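Local coordinates for Lmo2241 protein (Listeria monocytogenes, PDB 4HAM), which probably binds DNA through a winged helix-turn-helix domain of the GntR family and regulates transcription, at residues Val31-Glu34 with Gly35-Ile38. Sequence-based numbering, arbitrary orientation.
Sequences VLQE and GEKI
Glu-36 lays its extended side chain back over Leu-32 and Gln-33, and the side chains of Glu-36 and Leu-32 cross at about a right angle. CG is anti to the backbone N (chi1 179°) and the chain is extended beyond it, which carries OE1 to Gln-33 N, 3.0 Å away, whose N-H it accepts. The donor approaches on the anti side of the carboxylate and 29° out of its plane. OE2 lies 3.7 Å from Leu-32 CD2 and is hydrogen-bonded to Ser-1 OG, probably a tag remnant. One water lies within hydrogen-bonding distance of Val-31 O and OE2, another of Val-31 O and OE1, though acceptors around them outnumber their protons. A glutamate suits this place because its long chain spans the turn and its carboxylate accepts the Gln-33 N-H.

The backbone makes a type II beta turn from Gln-33 to Glu-36, closed by Glu-36 N donating to Gln-33 O at 3.0 Å. Gly-35 has positive phi (86°), where a side chain would be jammed against Glu-34 O. The turn carries the chain from helix 15-29 into strand 37-38, an edge of the small antiparallel sheet of a winged helix-turn-helix domain, where it pairs with strand 75-78. Leu-32 CD2 also meets Ile-38 CG2 at 3.9 Å; these two buried, branched residues pack with Ile-78 of that strand, and Leu-32 also rests on Ile-23 and Val-27 of helix 15-29. Glu-34 is directed away from residues 35-38; in one of two conformers OE2 is hydrogen-bonded, tentatively, to Gln-81 N and Thr-82 OG1.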
# COMPACT_ATOMS: atom_id res chain seq x y z
N VAL A 31 8.05 21.38 7.73
CA VAL A 31 7.07 22.26 8.34
C VAL A 31 7.05 21.98 9.83
O VAL A 31 6.89 22.91 10.63
CB VAL A 31 5.66 22.06 7.74
CG1 VAL A 31 4.59 22.68 8.63
CG2 VAL A 31 5.61 22.65 6.33
N LEU A 32 7.20 20.71 10.18
CA LEU A 32 7.44 20.30 11.56
C LEU A 32 8.90 19.87 11.70
O LEU A 32 9.42 19.11 10.88
CB LEU A 32 6.50 19.16 11.96
CG LEU A 32 5.03 19.54 12.14
CD1 LEU A 32 4.13 18.29 12.26
CD2 LEU A 32 4.89 20.42 13.37
N GLN A 33 9.57 20.37 12.74
CA GLN A 33 11.00 20.10 12.93
C GLN A 33 11.19 19.28 14.20
O GLN A 33 10.36 19.33 15.09
CB GLN A 33 11.75 21.42 13.10
CG GLN A 33 11.71 22.34 11.89
CD GLN A 33 12.44 23.64 12.13
OE1 GLN A 33 12.04 24.44 12.99
NE2 GLN A 33 13.52 23.86 11.39
N GLU A 34 12.30 18.54 14.26
CA GLU A 34 12.67 17.79 15.46
C GLU A 34 12.55 18.69 16.68
O GLU A 34 12.98 19.84 16.65
CB GLU A 34 14.10 17.25 15.32
CG GLU A 34 14.61 16.47 16.54
CD GLU A 34 16.00 15.89 16.34
OE1 GLU A 34 16.69 15.63 17.35
OE2 GLU A 34 16.41 15.68 15.17
N GLY A 35 11.93 18.18 17.74
CA GLY A 35 11.85 18.94 18.99
C GLY A 35 10.68 19.90 19.04
O GLY A 35 10.38 20.45 20.10
N GLU A 36 10.00 20.12 17.92
CA GLU A 36 8.91 21.08 17.91
C GLU A 36 7.70 20.57 18.71
O GLU A 36 7.32 19.42 18.61
CB GLU A 36 8.50 21.40 16.47
CG GLU A 36 7.36 22.37 16.35
CD GLU A 36 7.23 22.91 14.93
OE1 GLU A 36 8.11 22.62 14.09
OE2 GLU A 36 6.24 23.62 14.65
N LYS A 37 7.10 21.45 19.51
CA LYS A 37 5.94 21.06 20.31
C LYS A 37 4.70 21.13 19.43
O LYS A 37 4.46 22.14 18.79
CB LYS A 37 5.79 22.00 21.51
CG LYS A 37 4.60 21.67 22.41
CD LYS A 37 4.62 22.53 23.68
CE LYS A 37 3.47 22.17 24.60
NZ LYS A 37 3.57 22.83 25.93
N ILE A 38 3.92 20.05 19.39
CA ILE A 38 2.68 20.06 18.63
C ILE A 38 1.48 20.16 19.58
O ILE A 38 1.64 20.18 20.80
CB ILE A 38 2.53 18.84 17.69
CG1 ILE A 38 2.48 17.54 18.49
CG2 ILE A 38 3.69 18.80 16.69
CD1 ILE A 38 2.31 16.28 17.60
O HOH W 1 5.51 24.59 12.10
O HOH W 2 8.97 24.24 12.42